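Local structure of subtilase cytotoxin, subunit B (Escherichia coli, 3DWA) at residues 1-5 with 51-55; 13-19 with 31-37; 77-83 with 94-100. The protein forms the pentameric B-subunit part of the AB5 subtilase cytotoxin, which probably binds cell-surface glycans and so directs the toxin to its target cells. One frame throughout, in Å; residues are numbered along the deposited sequence.

Interaction 1: 1-5 with 51-55; sequences EWTGD and SVWGA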
# COMPACT_ATOMS: atom_id res chain seq x y z
N GLU C 1 10.69 -21.29 -14.96
CA GLU C 1 9.98 -20.25 -15.76
C GLU C 1 10.67 -18.90 -15.57
O GLU C 1 11.32 -18.63 -14.55
CB GLU C 1 8.46 -20.23 -15.45
CG GLU C 1 7.98 -19.23 -14.32
CD GLU C 1 8.57 -19.50 -12.92
OE1 GLU C 1 8.36 -18.69 -12.01
OE2 GLU C 1 9.23 -20.55 -12.71
N TRP C 2 10.57 -18.04 -16.57
CA TRP C 2 11.03 -16.71 -16.39
C TRP C 2 10.26 -15.84 -17.35
O TRP C 2 10.05 -16.22 -18.51
CB TRP C 2 12.54 -16.61 -16.60
CG TRP C 2 13.10 -15.20 -16.60
CD1 TRP C 2 12.76 -14.19 -15.74
CD2 TRP C 2 14.10 -14.67 -17.46
NE1 TRP C 2 13.47 -13.07 -16.03
CE2 TRP C 2 14.30 -13.33 -17.08
CE3 TRP C 2 14.83 -15.20 -18.54
CZ2 TRP C 2 15.20 -12.49 -17.74
CZ3 TRP C 2 15.74 -14.37 -19.19
CH2 TRP C 2 15.92 -13.04 -18.79
N THR C 3 9.81 -14.69 -16.85
CA THR C 3 9.29 -13.60 -17.64
C THR C 3 10.04 -13.40 -18.95
O THR C 3 9.41 -13.18 -19.97
CB THR C 3 9.32 -12.28 -16.82
OG1 THR C 3 8.40 -12.38 -15.73
CG2 THR C 3 8.96 -11.07 -17.69
N GLY C 4 11.38 -13.47 -18.93
CA GLY C 4 12.19 -13.26 -20.12
C GLY C 4 12.51 -14.46 -20.99
O GLY C 4 13.39 -14.37 -21.86
N ASP C 5 11.86 -15.59 -20.73
CA ASP C 5 11.97 -16.78 -21.62
C ASP C 5 11.69 -16.39 -23.08
O ASP C 5 10.81 -15.56 -23.35
CB ASP C 5 10.95 -17.87 -21.19
CG ASP C 5 11.35 -18.60 -19.88
OD1 ASP C 5 12.53 -18.51 -19.45
OD2 ASP C 5 10.46 -19.23 -19.25
N SER C 51 -1.68 -21.48 -10.72
CA SER C 51 -0.56 -22.23 -11.23
C SER C 51 0.75 -21.44 -11.10
O SER C 51 1.07 -20.95 -10.02
CB SER C 51 -0.83 -22.64 -12.70
OG SER C 51 0.21 -23.46 -13.25
N VAL C 52 1.50 -21.32 -12.19
CA VAL C 52 2.92 -20.98 -12.13
C VAL C 52 3.26 -19.47 -11.99
O VAL C 52 4.26 -19.12 -11.38
CB VAL C 52 3.69 -21.73 -13.28
CG1 VAL C 52 2.69 -22.23 -14.36
CG2 VAL C 52 4.80 -20.90 -13.90
N TRP C 53 2.39 -18.59 -12.48
CA TRP C 53 2.58 -17.12 -12.32
C TRP C 53 1.87 -16.48 -11.09
O TRP C 53 1.91 -15.24 -10.92
CB TRP C 53 2.20 -16.39 -13.61
CG TRP C 53 2.88 -16.98 -14.80
CD1 TRP C 53 2.31 -17.80 -15.75
CD2 TRP C 53 4.25 -16.83 -15.17
NE1 TRP C 53 3.24 -18.15 -16.70
CE2 TRP C 53 4.44 -17.57 -16.37
CE3 TRP C 53 5.33 -16.11 -14.64
CZ2 TRP C 53 5.67 -17.62 -17.03
CZ3 TRP C 53 6.56 -16.18 -15.29
CH2 TRP C 53 6.71 -16.91 -16.49
N GLY C 54 1.26 -17.31 -10.24
CA GLY C 54 0.53 -16.85 -9.05
C GLY C 54 1.30 -16.05 -7.99
O GLY C 54 0.72 -15.17 -7.33
N ALA C 55 2.59 -16.31 -7.87
CA ALA C 55 3.47 -15.65 -6.90
C ALA C 55 3.72 -14.17 -7.21
O ALA C 55 4.14 -13.41 -6.33
CB ALA C 55 4.82 -16.43 -6.78
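Glu1 lays the aliphatic part of its side chain over the indole of Trp53, and this is the heart of the contact. Its CG stands 3.8 Å from the centroid of the six-membered ring of Trp53, 27° off the ring normal, a CH-pi contact over the face. The closest single approach is Glu1 CG to Trp53 CH2, at 3.4 Å. Val52 joins from the side: its CG2 lies 3.6 Å from Glu1 CG and also stands above the Trp53 ring, offset toward the rim. The bend of Glu1 at chi2 (-62°) turns the carboxylate off the indole, so methylene rather than charge covers the carbon surface. The outer edge of the same ring meets backbone, with Trp53 CH2 3.8 Å from both Trp2 C and Thr3 N, near the ring plane.

Behind this first shell, residues 2-5 form a type I beta turn closed by Asp5 N to Trp2 O, 2.9 Å. Asp5 OD2 accepts from Trp2 N at 2.9 Å, reached from above the carboxylate plane, and ties the turn a second time. Glu79 takes the indole N-H of Trp53 through OE1 and helps to fix how the ring is rotated, while Ala96 and Val98 of strand 96-102 pack against it. Thr3 OG1 is hydrogen-bonded to Val98 O of its own chain and to Gln23 N of a neighbouring subunit.

The same neighbour receives the polar ends: Glu1 OE1 accepts from Gln23 NE2 and Asn26 N of that subunit, and Trp2 NE1 bonds Tyr29 OH there. Two loops remote in sequence are thus brought together by a tryptophan, as part of a subunit interface in the B pentamer.

Interaction 2: 13-19 with 31-37; sequences GVVITQF and CIEGKQS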
# COMPACT_ATOMS: atom_id res chain seq x y z
N GLY C 13 4.95 -0.52 -25.73
CA GLY C 13 4.27 0.79 -25.87
C GLY C 13 2.75 0.77 -25.71
O GLY C 13 2.00 1.47 -26.44
N VAL C 14 2.29 -0.03 -24.77
CA VAL C 14 0.90 -0.21 -24.45
C VAL C 14 0.47 0.77 -23.36
O VAL C 14 1.18 0.95 -22.35
CB VAL C 14 0.74 -1.67 -23.94
CG1 VAL C 14 -0.63 -1.98 -23.36
CG2 VAL C 14 1.11 -2.62 -25.08
N VAL C 15 -0.70 1.40 -23.51
CA VAL C 15 -1.26 2.24 -22.45
C VAL C 15 -2.37 1.40 -21.82
O VAL C 15 -3.25 0.88 -22.54
CB VAL C 15 -1.79 3.61 -23.01
CG1 VAL C 15 -2.65 4.33 -21.96
CG2 VAL C 15 -0.64 4.51 -23.50
N ILE C 16 -2.27 1.16 -20.50
CA ILE C 16 -3.29 0.36 -19.80
C ILE C 16 -4.52 1.24 -19.66
O ILE C 16 -4.48 2.27 -19.02
CB ILE C 16 -2.83 -0.19 -18.37
CG1 ILE C 16 -1.61 -1.11 -18.53
CG2 ILE C 16 -4.04 -0.90 -17.62
CD1 ILE C 16 -0.85 -1.48 -17.16
N THR C 17 -5.61 0.82 -20.28
CA THR C 17 -6.81 1.64 -20.40
C THR C 17 -8.02 1.10 -19.62
O THR C 17 -8.95 1.85 -19.35
CB THR C 17 -7.21 1.77 -21.91
OG1 THR C 17 -7.38 0.46 -22.47
CG2 THR C 17 -6.11 2.48 -22.70
N GLN C 18 -8.02 -0.18 -19.28
CA GLN C 18 -9.16 -0.76 -18.52
C GLN C 18 -8.64 -1.70 -17.43
O GLN C 18 -7.59 -2.32 -17.57
CB GLN C 18 -10.16 -1.55 -19.40
CG GLN C 18 -10.76 -0.80 -20.63
CD GLN C 18 -11.65 0.38 -20.24
OE1 GLN C 18 -12.44 0.32 -19.28
NE2 GLN C 18 -11.49 1.47 -20.97
N PHE C 19 -9.42 -1.81 -16.37
CA PHE C 19 -9.01 -2.56 -15.17
C PHE C 19 -10.26 -3.30 -14.62
O PHE C 19 -11.29 -2.70 -14.48
CB PHE C 19 -8.46 -1.58 -14.14
CG PHE C 19 -7.35 -2.14 -13.32
CD1 PHE C 19 -6.04 -1.77 -13.57
CD2 PHE C 19 -7.61 -3.04 -12.28
CE1 PHE C 19 -4.99 -2.29 -12.81
CE2 PHE C 19 -6.58 -3.55 -11.50
CZ PHE C 19 -5.27 -3.17 -11.76
N CYS C 31 -7.63 -8.27 -14.25
CA CYS C 31 -7.37 -8.34 -15.67
C CYS C 31 -7.19 -6.89 -16.10
O CYS C 31 -7.89 -6.01 -15.63
CB CYS C 31 -8.55 -9.05 -16.39
SG CYS C 31 -8.21 -9.43 -18.18
N ILE C 32 -6.21 -6.63 -16.96
CA ILE C 32 -6.06 -5.30 -17.56
C ILE C 32 -6.31 -5.36 -19.06
O ILE C 32 -6.14 -6.39 -19.67
CB ILE C 32 -4.65 -4.72 -17.31
CG1 ILE C 32 -3.59 -5.71 -17.77
CG2 ILE C 32 -4.47 -4.37 -15.82
CD1 ILE C 32 -2.18 -5.21 -17.62
N GLU C 33 -6.73 -4.24 -19.65
CA GLU C 33 -6.72 -4.12 -21.10
C GLU C 33 -5.84 -2.94 -21.44
O GLU C 33 -5.80 -1.94 -20.71
CB GLU C 33 -8.13 -3.97 -21.66
CG GLU C 33 -8.22 -3.87 -23.20
CD GLU C 33 -9.27 -2.84 -23.62
OE1 GLU C 33 -10.45 -2.96 -23.19
OE2 GLU C 33 -8.91 -1.88 -24.35
N GLY C 34 -5.04 -3.08 -22.48
CA GLY C 34 -4.23 -1.97 -22.93
C GLY C 34 -4.34 -1.82 -24.43
O GLY C 34 -4.74 -2.75 -25.10
N LYS C 35 -3.99 -0.63 -24.94
CA LYS C 35 -3.99 -0.33 -26.38
C LYS C 35 -2.57 0.03 -26.86
O LYS C 35 -1.90 0.89 -26.30
CB LYS C 35 -4.86 0.89 -26.68
CG LYS C 35 -6.35 0.77 -26.47
CD LYS C 35 -7.02 0.15 -27.66
CE LYS C 35 -8.51 0.06 -27.37
NZ LYS C 35 -9.15 -0.97 -28.25
N GLN C 36 -2.15 -0.60 -27.94
CA GLN C 36 -0.94 -0.18 -28.63
C GLN C 36 -1.21 1.04 -29.50
O GLN C 36 -2.35 1.48 -29.57
CB GLN C 36 -0.39 -1.34 -29.46
CG GLN C 36 -0.05 -2.51 -28.56
CD GLN C 36 0.73 -3.58 -29.25
OE1 GLN C 36 0.15 -4.55 -29.73
NE2 GLN C 36 2.05 -3.42 -29.28
N SER C 37 -0.16 1.55 -30.16
CA SER C 37 -0.21 2.79 -30.99
C SER C 37 -1.52 3.08 -31.73
O SER C 37 -1.90 4.25 -31.85
CB SER C 37 1.06 3.05 -31.76
OG SER C 37 2.00 3.45 -30.76
O HOH W 1 2.32 0.59 -29.26
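Val14 and Gly34 meet at the tight part of this antiparallel pairing, Val14 CG1 lying 3.6 Å from Gly34 CA. Gly34, without a side chain, lets its strand approach closely: its CA is only 4.0 Å from Ile16 CA in a non-hydrogen-bonded pair. On the buried face Ile16 CG2 packs on Ile32 CB, and Ile32 CG2 touches Phe19 CE1 at 3.7 Å. Ile32 CG1 sits between its backbone N and carbonyl carbon (chi1 53°), which leaves CG2 for the phenylalanine. Helix 57-70 covers Ile16 and Phe19 on this side.

The backbone is regular at Val15 and Lys35, which exchange two hydrogen bonds. A classic beta bulge follows: Thr17 N, at 2.8 Å, and Gln18 N, at 3.2 Å, both donate to Glu33 O. Glu33 N returns a bond to Gln18 O.

The other face is more polar. Gln18 and Glu33 run side by side in the same direction, with Gln18 CG 3.4 Å from Glu33 OE1, while Gln18 OE1 goes to Thr102 OG1 of a neighbouring subunit. Lys35 leans past Thr17 with its CG and carries NZ off to Ser41. The outer end is the loose part: direct pairing stops, and a water joins Gly13 O to Ser37 N, 2.8 Å from the latter.

The chemistry is two-sided: apolar branches seal one face of the hairpin against the helix, whereas the polar face meets another subunit; between the strands the doubly gripped Glu33 O accommodates the extra residue of the bulge.

Interaction 3: 77-83 with 94-100; sequences YYEPGVW and SNALVGL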
# COMPACT_ATOMS: atom_id res chain seq x y z
N TYR C 77 4.09 -8.21 -20.55
CA TYR C 77 4.57 -9.58 -20.78
C TYR C 77 3.51 -10.57 -20.41
O TYR C 77 2.96 -10.51 -19.30
CB TYR C 77 5.75 -9.88 -19.88
CG TYR C 77 6.98 -9.10 -20.11
CD1 TYR C 77 7.99 -9.58 -20.95
CD2 TYR C 77 7.18 -7.87 -19.47
CE1 TYR C 77 9.18 -8.84 -21.12
CE2 TYR C 77 8.34 -7.15 -19.64
CZ TYR C 77 9.34 -7.64 -20.46
OH TYR C 77 10.47 -6.89 -20.62
N TYR C 78 3.21 -11.50 -21.32
CA TYR C 78 2.07 -12.39 -21.13
C TYR C 78 2.39 -13.83 -21.56
O TYR C 78 3.32 -14.07 -22.32
CB TYR C 78 0.83 -11.83 -21.88
CG TYR C 78 0.94 -11.96 -23.40
CD1 TYR C 78 0.40 -13.05 -24.06
CD2 TYR C 78 1.63 -11.02 -24.15
CE1 TYR C 78 0.53 -13.20 -25.45
CE2 TYR C 78 1.77 -11.15 -25.55
CZ TYR C 78 1.22 -12.25 -26.18
OH TYR C 78 1.33 -12.41 -27.54
N GLU C 79 1.61 -14.77 -21.07
CA GLU C 79 1.68 -16.14 -21.54
C GLU C 79 0.30 -16.61 -21.98
O GLU C 79 -0.60 -16.67 -21.16
CB GLU C 79 2.23 -17.06 -20.48
CG GLU C 79 2.07 -18.47 -20.89
CD GLU C 79 3.12 -19.34 -20.32
OE1 GLU C 79 2.87 -19.93 -19.24
OE2 GLU C 79 4.21 -19.37 -20.95
N PRO C 80 0.13 -16.94 -23.28
CA PRO C 80 -1.20 -17.39 -23.78
C PRO C 80 -1.63 -18.76 -23.21
O PRO C 80 -0.78 -19.55 -22.77
CB PRO C 80 -1.02 -17.48 -25.31
CG PRO C 80 0.43 -17.10 -25.62
CD PRO C 80 1.19 -16.91 -24.32
N GLY C 81 -2.94 -19.02 -23.22
CA GLY C 81 -3.45 -20.35 -22.88
C GLY C 81 -3.36 -20.78 -21.42
O GLY C 81 -3.60 -21.95 -21.10
N VAL C 82 -3.03 -19.84 -20.53
CA VAL C 82 -2.87 -20.18 -19.11
C VAL C 82 -4.22 -20.43 -18.44
O VAL C 82 -4.38 -21.43 -17.74
CB VAL C 82 -1.99 -19.15 -18.34
CG1 VAL C 82 -1.85 -19.54 -16.88
CG2 VAL C 82 -0.62 -19.08 -18.96
N TRP C 83 -5.19 -19.55 -18.66
CA TRP C 83 -6.51 -19.73 -18.05
C TRP C 83 -7.34 -20.63 -18.96
O TRP C 83 -7.26 -20.49 -20.18
CB TRP C 83 -7.19 -18.38 -17.76
CG TRP C 83 -6.18 -17.40 -17.16
CD1 TRP C 83 -5.78 -16.21 -17.69
CD2 TRP C 83 -5.44 -17.57 -15.94
NE1 TRP C 83 -4.84 -15.62 -16.87
CE2 TRP C 83 -4.60 -16.44 -15.80
CE3 TRP C 83 -5.41 -18.56 -14.95
CZ2 TRP C 83 -3.73 -16.29 -14.72
CZ3 TRP C 83 -4.54 -18.40 -13.88
CH2 TRP C 83 -3.72 -17.27 -13.78
N SER C 94 -7.29 -15.83 -22.07
CA SER C 94 -6.51 -16.96 -21.55
C SER C 94 -5.13 -16.52 -21.11
O SER C 94 -4.42 -17.32 -20.50
CB SER C 94 -6.38 -18.08 -22.60
OG SER C 94 -5.32 -17.83 -23.50
N ASN C 95 -4.75 -15.26 -21.42
CA ASN C 95 -3.41 -14.75 -21.14
C ASN C 95 -3.13 -14.51 -19.67
O ASN C 95 -3.87 -13.79 -19.01
CB ASN C 95 -3.08 -13.44 -21.90
CG ASN C 95 -3.18 -13.58 -23.44
OD1 ASN C 95 -3.06 -14.69 -23.99
ND2 ASN C 95 -3.45 -12.46 -24.11
N ALA C 96 -2.03 -15.08 -19.16
CA ALA C 96 -1.50 -14.68 -17.87
C ALA C 96 -0.61 -13.49 -18.06
O ALA C 96 0.15 -13.42 -19.02
CB ALA C 96 -0.70 -15.85 -17.21
N LEU C 97 -0.70 -12.53 -17.13
CA LEU C 97 0.25 -11.42 -17.00
C LEU C 97 1.48 -11.91 -16.25
O LEU C 97 1.36 -12.47 -15.15
CB LEU C 97 -0.42 -10.26 -16.22
CG LEU C 97 0.38 -8.96 -16.10
CD1 LEU C 97 0.92 -8.46 -17.46
CD2 LEU C 97 -0.40 -7.87 -15.31
N VAL C 98 2.65 -11.70 -16.82
CA VAL C 98 3.85 -12.31 -16.27
C VAL C 98 4.94 -11.30 -16.03
O VAL C 98 6.03 -11.65 -15.56
CB VAL C 98 4.34 -13.60 -17.10
CG1 VAL C 98 3.18 -14.56 -17.31
CG2 VAL C 98 5.02 -13.26 -18.46
N GLY C 99 4.65 -10.03 -16.32
CA GLY C 99 5.65 -9.00 -16.16
C GLY C 99 5.24 -7.66 -16.75
O GLY C 99 4.31 -7.60 -17.55
N LEU C 100 5.96 -6.60 -16.38
CA LEU C 100 5.69 -5.22 -16.89
C LEU C 100 6.99 -4.45 -16.89
O LEU C 100 7.86 -4.71 -16.03
CB LEU C 100 4.71 -4.48 -15.95
CG LEU C 100 3.27 -5.00 -15.76
CD1 LEU C 100 2.62 -4.54 -14.45
CD2 LEU C 100 2.41 -4.57 -16.99
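Strands 77-79 and 96-100 run antiparallel, their axes 4.5 Å apart at closest and 150° between directions, with Glu79 and Ala96 exchanging two backbone hydrogen bonds. A classic beta bulge places Val98 and Gly99 opposite Tyr77: Val98 N donates to Tyr77 O at 2.8 Å, and Tyr77 N to Gly99 O.

Tyr77 presents the edge of its ring to the glycine backbone, CD2 lying 3.3 Å from Gly99 C, while its CB rests on Val98 CG2. With CG anti to the carbonyl carbon (chi1 -65°), the ring extends along Gly99 and Leu100, and OH reaches Pro112 O. Tyr78, on the other face, lies side by side with Asn95, ring and amide planes 42° apart, with Tyr78 CD1 3.7 Å from Asn95 CG. The amide of Asn95 is held by ND2 to Ser43 O, and its OD1 sits near Pro80 CA.

Beyond the strands, Ser94 secures the turning chain. Its OG accepts from Gly81 N at 2.7 Å; its carbonyl O takes a nearly straight bond from Trp83 N and a weak one from Val82 N. Trp83 swings its indole across residues 94-96: NE1 makes a weak bond to Asn95 O at 3.0 Å, and CZ2 packs on Ala96 CB. Val82 CG2 meets the same methyl at 3.7 Å.

Glu79 OE2 forms salt bridges with Arg7 and Arg114, and its OE1 accepts from Trp53 NE1. On the opposite face of the sheet from Tyr77, Leu97 packs on Leu60 of helix 57-70 and on Ile32 of strand 27-35. Leu100 lies against the same helix and pairs with a strand of a neighbouring subunit, so the antiparallel sheet continues across the interface.

Overall arrangement
Interactions 1 and 3 adjoin, their centres about 9 Å apart, whereas interaction 2 lies across the chain's centre from interaction 1, with centres about 21 Å apart; its centre is about 14 Å from that of interaction 3. Along the chain, interaction 2 falls wholly between the two halves of interaction 1, and interaction 3 follows both. Interactions 2 and 3 belong to one curved antiparallel sheet, in which strands 14-24 and 73-79 are neighbours, and they meet where Ile32 packs on Leu97. Interactions 1 and 3 face one neighbouring subunit and interaction 2 another, so each chain joins the pentamer through two sides.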